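Local structure of proteasome chaperone 4 (2Z5B) at residues S56-P67 with N112-P123; Q21-T29 with I41-Q49. The protein helps to assemble the yeast 20S proteasome, forming with IRC25 a heterodimeric chaperone that binds proteasome precursors and facilitates alpha-ring formation. One frame throughout, in Å; residues are numbered along the deposited sequence.

Contact 1. Residues S56-P67 with N112-P123; sequences SSSLSCYYYAIP and NRPCYVTWSSLP
Ser57 OG and Ser120 OG, the latter at 2.8 Å, share one water. At Ser58 the antiparallel ladder starts, with Ser58 N on Ser121 O and Ser121 N returning to Ser58 O. Leu59 CG then packs across Thr118 CG2. Ser60, at psi -37°, interrupts the extended chain and adds an extra residue between the pairs Leu59-Ser120 and Tyr62-Thr118, a beta bulge: Ser60 N reaches Trp119 O at 2.9 Å, Trp119 N bonds to Cys61 O, and Cys61 N is buried without a partner. Beyond it, Tyr62 brings its OH to Tyr116 CD2 (3.3 Å) and its CD1 to Thr118 OG1 (3.3 Å). Tyr63 and Val117 exchange two bonds, Val117 N to Tyr63 O at 2.7 Å. With CG anti to the backbone N (chi1 178°), Tyr64 lays CD1 over the centre of the Tyr116 ring, the planes inclined at 48°. Ala65 pairs with Cys115, Ile66 CD1 meets Pro114 CG at 3.7 Å, and Pro67 CG abuts Asn112 ND2. Tyr62 OH bonds to Ser144 of the YLR021W chain and Tyr116 OH weakly to its Met48 O, consistent with a tyrosine cluster that joins ring packing to polar anchoring at the dimer interface.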
loop_
_atom_site.group_PDB
_atom_site.type_symbol
_atom_site.label_atom_id
_atom_site.label_comp_id
_atom_site.label_asym_id
_atom_site.label_seq_id
_atom_site.Cartn_x
_atom_site.Cartn_y
_atom_site.Cartn_z
ATOM N N SER A 56 11.286 0.629 -10.787
ATOM C CA SER A 56 11.228 0.825 -12.230
ATOM C C SER A 56 9.780 0.863 -12.769
ATOM O O SER A 56 9.426 1.749 -13.565
ATOM C CB SER A 56 12.082 -0.227 -12.952
ATOM O OG SER A 56 12.066 -1.471 -12.260
ATOM N N SER A 57 8.947 -0.074 -12.316
ATOM C CA SER A 57 7.535 -0.125 -12.717
ATOM C C SER A 57 6.720 0.989 -12.082
ATOM O O SER A 57 7.134 1.568 -11.087
ATOM C CB SER A 57 6.941 -1.482 -12.364
ATOM O OG SER A 57 7.609 -2.503 -13.091
ATOM N N SER A 58 5.566 1.297 -12.676
ATOM C CA SER A 58 4.690 2.336 -12.154
ATOM C C SER A 58 3.541 1.719 -11.387
ATOM O O SER A 58 3.039 0.668 -11.770
ATOM C CB SER A 58 4.101 3.174 -13.293
ATOM O OG SER A 58 5.111 3.857 -14.001
ATOM N N LEU A 59 3.118 2.381 -10.311
ATOM C CA LEU A 59 1.879 2.002 -9.636
ATOM C C LEU A 59 0.754 2.655 -10.441
ATOM O O LEU A 59 0.544 3.857 -10.339
ATOM C CB LEU A 59 1.873 2.481 -8.180
ATOM C CG LEU A 59 0.787 1.896 -7.256
ATOM C CD1 LEU A 59 0.992 2.263 -5.791
ATOM C CD2 LEU A 59 -0.594 2.301 -7.683
ATOM N N SER A 60 0.069 1.874 -11.271
ATOM C CA SER A 60 -0.865 2.459 -12.239
ATOM C C SER A 60 -2.231 2.686 -11.633
ATOM O O SER A 60 -2.895 3.687 -11.926
ATOM C CB SER A 60 -0.972 1.585 -13.494
ATOM O OG SER A 60 0.224 1.650 -14.239
ATOM N N CYS A 61 -2.642 1.762 -10.780
ATOM C CA CYS A 61 -3.951 1.849 -10.129
ATOM C C CYS A 61 -3.910 1.095 -8.803
ATOM O O CYS A 61 -3.249 0.072 -8.722
ATOM C CB CYS A 61 -5.014 1.244 -11.056
ATOM S SG CYS A 61 -6.711 1.391 -10.447
ATOM N N TYR A 62 -4.593 1.627 -7.780
ATOM C CA TYR A 62 -4.700 1.020 -6.438
ATOM C C TYR A 62 -6.183 0.941 -6.173
ATOM O O TYR A 62 -6.848 1.987 -6.104
ATOM C CB TYR A 62 -4.064 1.928 -5.375
ATOM C CG TYR A 62 -3.801 1.295 -4.015
ATOM C CD1 TYR A 62 -3.515 -0.082 -3.884
ATOM C CD2 TYR A 62 -3.783 2.076 -2.862
ATOM C CE1 TYR A 62 -3.247 -0.634 -2.637
ATOM C CE2 TYR A 62 -3.514 1.521 -1.616
ATOM C CZ TYR A 62 -3.227 0.172 -1.511
ATOM O OH TYR A 62 -2.971 -0.392 -0.269
ATOM N N TYR A 63 -6.706 -0.276 -6.073
ATOM C CA TYR A 63 -8.149 -0.492 -5.976
ATOM C C TYR A 63 -8.498 -1.207 -4.686
ATOM O O TYR A 63 -7.800 -2.129 -4.308
ATOM C CB TYR A 63 -8.643 -1.340 -7.149
ATOM C CG TYR A 63 -10.025 -0.924 -7.611
ATOM C CD1 TYR A 63 -11.176 -1.412 -6.988
ATOM C CD2 TYR A 63 -10.176 -0.037 -8.661
ATOM C CE1 TYR A 63 -12.455 -0.991 -7.412
ATOM C CE2 TYR A 63 -11.431 0.361 -9.102
ATOM C CZ TYR A 63 -12.560 -0.112 -8.469
ATOM O OH TYR A 63 -13.797 0.307 -8.921
ATOM N N TYR A 64 -9.594 -0.799 -4.037
ATOM C CA TYR A 64 -10.056 -1.401 -2.796
ATOM C C TYR A 64 -11.442 -2.022 -2.946
ATOM O O TYR A 64 -12.315 -1.405 -3.555
ATOM C CB TYR A 64 -10.116 -0.310 -1.720
ATOM C CG TYR A 64 -10.635 -0.769 -0.374
ATOM C CD1 TYR A 64 -9.901 -1.653 0.405
ATOM C CD2 TYR A 64 -11.850 -0.287 0.140
ATOM C CE1 TYR A 64 -10.357 -2.079 1.643
ATOM C CE2 TYR A 64 -12.314 -0.722 1.397
ATOM C CZ TYR A 64 -11.539 -1.598 2.140
ATOM O OH TYR A 64 -11.964 -2.055 3.370
ATOM N N ALA A 65 -11.649 -3.219 -2.375
ATOM C CA ALA A 65 -12.993 -3.805 -2.247
ATOM C C ALA A 65 -13.194 -4.512 -0.913
ATOM O O ALA A 65 -12.237 -4.961 -0.285
ATOM C CB ALA A 65 -13.292 -4.759 -3.390
ATOM N N ILE A 66 -14.452 -4.615 -0.491
ATOM C CA ILE A 66 -14.809 -5.218 0.777
ATOM C C ILE A 66 -16.266 -5.720 0.665
ATOM O O ILE A 66 -17.080 -5.086 -0.018
ATOM C CB ILE A 66 -14.603 -4.185 1.963
ATOM C CG1 ILE A 66 -14.886 -4.823 3.338
ATOM C CG2 ILE A 66 -15.416 -2.901 1.742
ATOM C CD1 ILE A 66 -14.453 -3.977 4.536
ATOM N N PRO A 67 -16.584 -6.879 1.288
ATOM C CA PRO A 67 -17.982 -7.312 1.318
ATOM C C PRO A 67 -18.819 -6.262 2.043
ATOM O O PRO A 67 -18.400 -5.769 3.089
ATOM C CB PRO A 67 -17.934 -8.619 2.116
ATOM C CG PRO A 67 -16.490 -9.083 2.026
ATOM C CD PRO A 67 -15.697 -7.822 1.996
ATOM N N ASN A 112 -14.157 -13.550 0.813
ATOM C CA ASN A 112 -14.997 -12.883 1.797
ATOM C C ASN A 112 -14.179 -12.038 2.777
ATOM O O ASN A 112 -14.344 -12.137 3.993
ATOM C CB ASN A 112 -15.903 -13.904 2.510
ATOM C CG ASN A 112 -16.990 -13.249 3.370
ATOM O OD1 ASN A 112 -17.539 -13.881 4.274
ATOM N ND2 ASN A 112 -17.300 -11.996 3.090
ATOM N N ARG A 113 -13.292 -11.211 2.225
ATOM C CA ARG A 113 -12.477 -10.301 3.030
ATOM C C ARG A 113 -12.128 -9.047 2.234
ATOM O O ARG A 113 -12.246 -9.050 1.011
ATOM C CB ARG A 113 -11.200 -11.007 3.482
ATOM C CG ARG A 113 -10.277 -11.434 2.360
ATOM C CD ARG A 113 -9.364 -12.531 2.840
ATOM N NE ARG A 113 -8.965 -12.260 4.206
ATOM C CZ ARG A 113 -9.125 -13.103 5.221
ATOM N NH1 ARG A 113 -8.740 -12.732 6.429
ATOM N NH2 ARG A 113 -9.630 -14.311 5.027
ATOM N N PRO A 114 -11.687 -7.975 2.920
ATOM C CA PRO A 114 -11.323 -6.799 2.143
ATOM C C PRO A 114 -10.065 -7.113 1.316
ATOM O O PRO A 114 -9.318 -8.042 1.665
ATOM C CB PRO A 114 -11.042 -5.728 3.205
ATOM C CG PRO A 114 -11.536 -6.313 4.529
ATOM C CD PRO A 114 -11.465 -7.787 4.368
ATOM N N CYS A 115 -9.883 -6.375 0.219
ATOM C CA CYS A 115 -8.772 -6.586 -0.706
ATOM C C CYS A 115 -8.303 -5.247 -1.247
ATOM O O CYS A 115 -9.130 -4.409 -1.629
ATOM C CB CYS A 115 -9.210 -7.468 -1.904
ATOM S SG CYS A 115 -7.848 -7.947 -3.025
ATOM N N TYR A 116 -6.983 -5.072 -1.280
ATOM C CA TYR A 116 -6.334 -3.944 -1.897
ATOM C C TYR A 116 -5.554 -4.519 -3.070
ATOM O O TYR A 116 -4.791 -5.476 -2.905
ATOM C CB TYR A 116 -5.351 -3.273 -0.936
ATOM C CG TYR A 116 -5.986 -2.611 0.264
ATOM C CD1 TYR A 116 -6.413 -3.367 1.363
ATOM C CD2 TYR A 116 -6.128 -1.225 0.317
ATOM C CE1 TYR A 116 -6.978 -2.760 2.471
ATOM C CE2 TYR A 116 -6.682 -0.608 1.434
ATOM C CZ TYR A 116 -7.108 -1.390 2.494
ATOM O OH TYR A 116 -7.675 -0.808 3.593
ATOM N N VAL A 117 -5.737 -3.938 -4.252
ATOM C CA VAL A 117 -5.006 -4.422 -5.425
ATOM C C VAL A 117 -4.221 -3.297 -6.089
ATOM O O VAL A 117 -4.756 -2.236 -6.370
ATOM C CB VAL A 117 -5.967 -5.061 -6.464
ATOM C CG1 VAL A 117 -5.298 -5.241 -7.799
ATOM C CG2 VAL A 117 -6.429 -6.408 -5.981
ATOM N N THR A 118 -2.945 -3.543 -6.344
ATOM C CA THR A 118 -2.161 -2.644 -7.158
ATOM C C THR A 118 -1.882 -3.276 -8.505
ATOM O O THR A 118 -1.407 -4.408 -8.546
ATOM C CB THR A 118 -0.779 -2.388 -6.501
ATOM O OG1 THR A 118 -0.968 -1.709 -5.249
ATOM C CG2 THR A 118 0.086 -1.545 -7.404
ATOM N N TRP A 119 -2.100 -2.524 -9.590
ATOM C CA TRP A 119 -1.592 -2.936 -10.887
ATOM C C TRP A 119 -0.278 -2.192 -11.151
ATOM O O TRP A 119 -0.232 -0.965 -11.160
ATOM C CB TRP A 119 -2.598 -2.791 -12.060
ATOM C CG TRP A 119 -1.920 -3.308 -13.331
ATOM C CD1 TRP A 119 -1.208 -2.570 -14.217
ATOM C CD2 TRP A 119 -1.806 -4.680 -13.762
ATOM N NE1 TRP A 119 -0.677 -3.386 -15.194
ATOM C CE2 TRP A 119 -1.028 -4.686 -14.934
ATOM C CE3 TRP A 119 -2.294 -5.903 -13.266
ATOM C CZ2 TRP A 119 -0.742 -5.866 -15.645
ATOM C CZ3 TRP A 119 -2.007 -7.074 -13.964
ATOM C CH2 TRP A 119 -1.241 -7.052 -15.137
ATOM N N SER A 120 0.785 -2.974 -11.284
ATOM C CA SER A 120 2.141 -2.493 -11.502
ATOM C C SER A 120 2.449 -2.596 -12.991
ATOM O O SER A 120 2.400 -3.685 -13.552
ATOM C CB SER A 120 3.129 -3.368 -10.698
ATOM O OG SER A 120 4.473 -3.122 -11.104
ATOM N N SER A 121 2.794 -1.468 -13.608
ATOM C CA SER A 121 3.038 -1.399 -15.048
ATOM C C SER A 121 4.518 -1.332 -15.374
ATOM O O SER A 121 5.191 -0.388 -14.984
ATOM C CB SER A 121 2.350 -0.168 -15.640
ATOM O OG SER A 121 0.940 -0.310 -15.571
ATOM N N LEU A 122 5.016 -2.337 -16.088
ATOM C CA LEU A 122 6.357 -2.264 -16.653
ATOM C C LEU A 122 6.536 -0.976 -17.469
ATOM O O LEU A 122 5.590 -0.495 -18.097
ATOM C CB LEU A 122 6.647 -3.485 -17.544
ATOM C CG LEU A 122 6.858 -4.846 -16.868
ATOM C CD1 LEU A 122 7.139 -5.950 -17.902
ATOM C CD2 LEU A 122 7.982 -4.807 -15.811
ATOM N N PRO A 123 7.753 -0.413 -17.470
ATOM C CA PRO A 123 7.976 0.732 -18.344
ATOM C C PRO A 123 7.497 0.434 -19.769
ATOM O O PRO A 123 6.974 1.335 -20.423
ATOM C CB PRO A 123 9.495 0.890 -18.302
ATOM C CG PRO A 123 9.844 0.433 -16.918
ATOM C CD PRO A 123 8.959 -0.749 -16.688
HETATM O O HOH W 1 5.490 -4.899 -12.979
#

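Contact 2. Residues Q21-T29 with I41-Q49; sequences QPTLDVIAT and ISLVVGFKQ
Leu24 to Thr29 and Ser42 to Phe47 pair as the two antiparallel arms of a beta hairpin, in the half of the mixed sheet that ends at strand 6-13. The evidence is a regular ladder: strand axes 4.5 Å apart at 165°, with two backbone bonds at each of the pairs Thr29-Ser42, Ile27-Val44 and Asp25-Gly46. The bond from Val44 N to Ile27 O is short at 2.7 Å, whereas that from Gly46 N to Asp25 O stretches to 3.1 Å.

On one face, Val26 CG1 presses against Leu43 CD1 at 3.4 Å, closer than methyl groups normally approach. Val26 also lies beside Val45, pointing the same way, with CG2 of each 4.0 Å from the other. Helix 134-149 covers Val26 and Val45, and helix 94-111 covers Leu43, making this the inner face of a two-layer alpha/beta fold. Ile27, Thr29, Ser42 and Val44 line the other face; there Gln41 of the YLR021W chain bonds to both Thr29 OG1 and Ser42 OG, drawing the hairpin into the heterodimer interface.

At the open end of the hairpin the side chains of Leu24 and Phe47 diverge. Leu24 CD2 nevertheless meets the edge of the Phe47 ring, and Pro22 CG approaches Phe47 CE1 obliquely at 3.5 Å. Lys48 N bonds to Thr23 O, prolonging the backbone pairing. The lysine chain folds at its last two torsions (-38° and -43°), which carries NZ back over the first strand to bond Leu24 O at 2.9 Å from above the carbonyl plane. The same NZ forms a long salt bridge, 3.4 Å, to Asp25 OD1, and Lys48 also touches Thr12 of strand 6-13.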
loop_
_atom_site.group_PDB
_atom_site.type_symbol
_atom_site.label_atom_id
_atom_site.label_comp_id
_atom_site.label_asym_id
_atom_site.label_seq_id
_atom_site.Cartn_x
_atom_site.Cartn_y
_atom_site.Cartn_z
ATOM N N GLN A 21 1.255 -16.062 -23.487
ATOM C CA GLN A 21 0.663 -15.418 -22.304
ATOM C C GLN A 21 1.769 -14.874 -21.421
ATOM O O GLN A 21 2.774 -15.555 -21.202
ATOM C CB GLN A 21 -0.169 -16.400 -21.486
ATOM C CG GLN A 21 -1.542 -16.704 -22.065
ATOM C CD GLN A 21 -1.972 -18.106 -21.742
ATOM O OE1 GLN A 21 -1.133 -18.983 -21.527
ATOM N NE2 GLN A 21 -3.281 -18.337 -21.704
ATOM N N PRO A 22 1.571 -13.661 -20.886
ATOM C CA PRO A 22 2.625 -12.998 -20.146
ATOM C C PRO A 22 2.864 -13.662 -18.795
ATOM O O PRO A 22 1.938 -14.180 -18.168
ATOM C CB PRO A 22 2.078 -11.587 -19.966
ATOM C CG PRO A 22 0.606 -11.776 -19.919
ATOM C CD PRO A 22 0.341 -12.847 -20.926
ATOM N N THR A 23 4.122 -13.665 -18.388
ATOM C CA THR A 23 4.519 -14.089 -17.074
ATOM C C THR A 23 4.157 -12.974 -16.097
ATOM O O THR A 23 4.322 -11.802 -16.412
ATOM C CB THR A 23 6.023 -14.309 -17.051
ATOM O OG1 THR A 23 6.357 -15.285 -18.038
ATOM C CG2 THR A 23 6.464 -14.795 -15.688
ATOM N N LEU A 24 3.635 -13.336 -14.931
ATOM C CA LEU A 24 3.200 -12.305 -13.976
ATOM C C LEU A 24 4.104 -12.293 -12.759
ATOM O O LEU A 24 4.620 -13.330 -12.346
ATOM C CB LEU A 24 1.737 -12.530 -13.544
ATOM C CG LEU A 24 0.697 -12.687 -14.660
ATOM C CD1 LEU A 24 -0.578 -13.276 -14.129
ATOM C CD2 LEU A 24 0.445 -11.371 -15.374
ATOM N N ASP A 25 4.276 -11.101 -12.206
ATOM C CA ASP A 25 5.059 -10.843 -11.010
ATOM C C ASP A 25 4.098 -10.405 -9.902
ATOM O O ASP A 25 3.319 -9.479 -10.098
ATOM C CB ASP A 25 6.022 -9.708 -11.329
ATOM C CG ASP A 25 7.157 -9.604 -10.341
ATOM O OD1 ASP A 25 7.405 -10.581 -9.620
ATOM O OD2 ASP A 25 7.800 -8.535 -10.301
ATOM N N VAL A 26 4.177 -11.075 -8.752
ATOM C CA VAL A 26 3.224 -10.899 -7.666
ATOM C C VAL A 26 3.943 -10.665 -6.323
ATOM O O VAL A 26 4.932 -11.339 -6.009
ATOM C CB VAL A 26 2.297 -12.146 -7.558
ATOM C CG1 VAL A 26 1.458 -12.108 -6.284
ATOM C CG2 VAL A 26 1.387 -12.293 -8.812
ATOM N N ILE A 27 3.458 -9.674 -5.574
ATOM C CA ILE A 27 3.691 -9.591 -4.126
ATOM C C ILE A 27 2.308 -9.592 -3.466
ATOM O O ILE A 27 1.475 -8.749 -3.784
ATOM C CB ILE A 27 4.435 -8.281 -3.751
ATOM C CG1 ILE A 27 5.856 -8.282 -4.340
ATOM C CG2 ILE A 27 4.446 -8.042 -2.206
ATOM C CD1 ILE A 27 6.417 -6.896 -4.485
ATOM N N ALA A 28 2.063 -10.529 -2.551
ATOM C CA ALA A 28 0.763 -10.651 -1.894
ATOM C C ALA A 28 0.959 -10.600 -0.389
ATOM O O ALA A 28 1.822 -11.315 0.143
ATOM C CB ALA A 28 0.087 -11.980 -2.284
ATOM N N THR A 29 0.175 -9.767 0.291
ATOM C CA THR A 29 0.134 -9.783 1.751
ATOM C C THR A 29 -1.173 -10.441 2.178
ATOM O O THR A 29 -2.256 -10.022 1.762
ATOM C CB THR A 29 0.258 -8.389 2.360
ATOM O OG1 THR A 29 1.443 -7.754 1.860
ATOM C CG2 THR A 29 0.276 -8.477 3.914
ATOM N N ILE A 41 -6.537 -8.772 2.181
ATOM C CA ILE A 41 -5.514 -9.220 1.238
ATOM C C ILE A 41 -5.036 -7.961 0.532
ATOM O O ILE A 41 -5.842 -7.092 0.192
ATOM C CB ILE A 41 -6.096 -10.218 0.207
ATOM C CG1 ILE A 41 -6.375 -11.567 0.868
ATOM C CG2 ILE A 41 -5.159 -10.431 -0.982
ATOM C CD1 ILE A 41 -7.312 -12.434 0.065
ATOM N N SER A 42 -3.720 -7.834 0.367
ATOM C CA SER A 42 -3.148 -6.834 -0.531
ATOM C C SER A 42 -2.422 -7.578 -1.639
ATOM O O SER A 42 -1.637 -8.493 -1.364
ATOM C CB SER A 42 -2.134 -5.953 0.194
ATOM O OG SER A 42 -2.759 -5.175 1.188
ATOM N N LEU A 43 -2.680 -7.203 -2.879
ATOM C CA LEU A 43 -2.011 -7.835 -4.011
ATOM C C LEU A 43 -1.362 -6.781 -4.858
ATOM O O LEU A 43 -2.001 -5.782 -5.221
ATOM C CB LEU A 43 -2.989 -8.679 -4.847
ATOM C CG LEU A 43 -2.446 -9.253 -6.165
ATOM C CD1 LEU A 43 -1.373 -10.293 -5.884
ATOM C CD2 LEU A 43 -3.543 -9.876 -6.992
ATOM N N VAL A 44 -0.070 -6.961 -5.121
ATOM C CA VAL A 44 0.606 -6.171 -6.155
ATOM C C VAL A 44 0.858 -7.137 -7.317
ATOM O O VAL A 44 1.424 -8.230 -7.122
ATOM C CB VAL A 44 1.929 -5.540 -5.661
ATOM C CG1 VAL A 44 2.552 -4.670 -6.757
ATOM C CG2 VAL A 44 1.678 -4.709 -4.392
ATOM N N VAL A 45 0.390 -6.768 -8.509
ATOM C CA VAL A 45 0.499 -7.662 -9.673
ATOM C C VAL A 45 0.870 -6.880 -10.939
ATOM O O VAL A 45 0.454 -5.749 -11.116
ATOM C CB VAL A 45 -0.759 -8.573 -9.861
ATOM C CG1 VAL A 45 -2.042 -7.753 -10.056
ATOM C CG2 VAL A 45 -0.559 -9.591 -11.038
ATOM N N GLY A 46 1.711 -7.479 -11.774
ATOM C CA GLY A 46 2.133 -6.856 -13.024
ATOM C C GLY A 46 2.785 -7.888 -13.914
ATOM O O GLY A 46 2.923 -9.047 -13.529
ATOM N N PHE A 47 3.193 -7.458 -15.105
ATOM C CA PHE A 47 3.978 -8.316 -15.970
ATOM C C PHE A 47 5.403 -8.381 -15.445
ATOM O O PHE A 47 5.838 -7.511 -14.693
ATOM C CB PHE A 47 3.926 -7.819 -17.420
ATOM C CG PHE A 47 2.531 -7.755 -17.991
ATOM C CD1 PHE A 47 1.630 -8.789 -17.778
ATOM C CD2 PHE A 47 2.135 -6.673 -18.766
ATOM C CE1 PHE A 47 0.335 -8.732 -18.305
ATOM C CE2 PHE A 47 0.856 -6.613 -19.301
ATOM C CZ PHE A 47 -0.044 -7.652 -19.063
ATOM N N LYS A 48 6.114 -9.438 -15.807
ATOM C CA LYS A 48 7.502 -9.577 -15.413
ATOM C C LYS A 48 8.407 -9.473 -16.635
ATOM O O LYS A 48 8.091 -10.000 -17.699
ATOM C CB LYS A 48 7.722 -10.928 -14.749
ATOM C CG LYS A 48 9.089 -11.063 -14.083
ATOM C CD LYS A 48 9.472 -12.500 -13.816
ATOM C CE LYS A 48 8.298 -13.319 -13.380
ATOM N NZ LYS A 48 7.429 -12.634 -12.382
ATOM N N GLN A 49 9.534 -8.795 -16.466
ATOM C CA GLN A 49 10.597 -8.788 -17.459
ATOM C C GLN A 49 11.834 -9.488 -16.876
ATOM O O GLN A 49 12.131 -9.346 -15.691
ATOM C CB GLN A 49 10.923 -7.340 -17.858
ATOM C CG GLN A 49 12.174 -7.148 -18.704
ATOM C CD GLN A 49 11.885 -6.670 -20.106
ATOM O OE1 GLN A 49 11.978 -5.475 -20.396
ATOM N NE2 GLN A 49 11.524 -7.601 -20.992
#

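How the contacts relate
Both segments of contact 2 precede those of contact 1 in the chain, and strands 41-47 and 58-67 follow one another. They are not neighbours in the sheet: strand 115-121, which comes after helix 94-111, lies between them, antiparallel to 58-67 and parallel to 41-47. The contact centres are about 10 Å apart, and the junction is direct. Leu43 N to Tyr116 O and Thr118 N to Leu43 O, each 2.7 Å, are probable hydrogen bonds, while the rings of Trp119 and Phe47 meet edge-to-face. The two contacts thus make up four adjacent strands of one six-stranded sheet, and both present residues to the YLR021W subunit, consistent with this face forming part of the heterodimer interface.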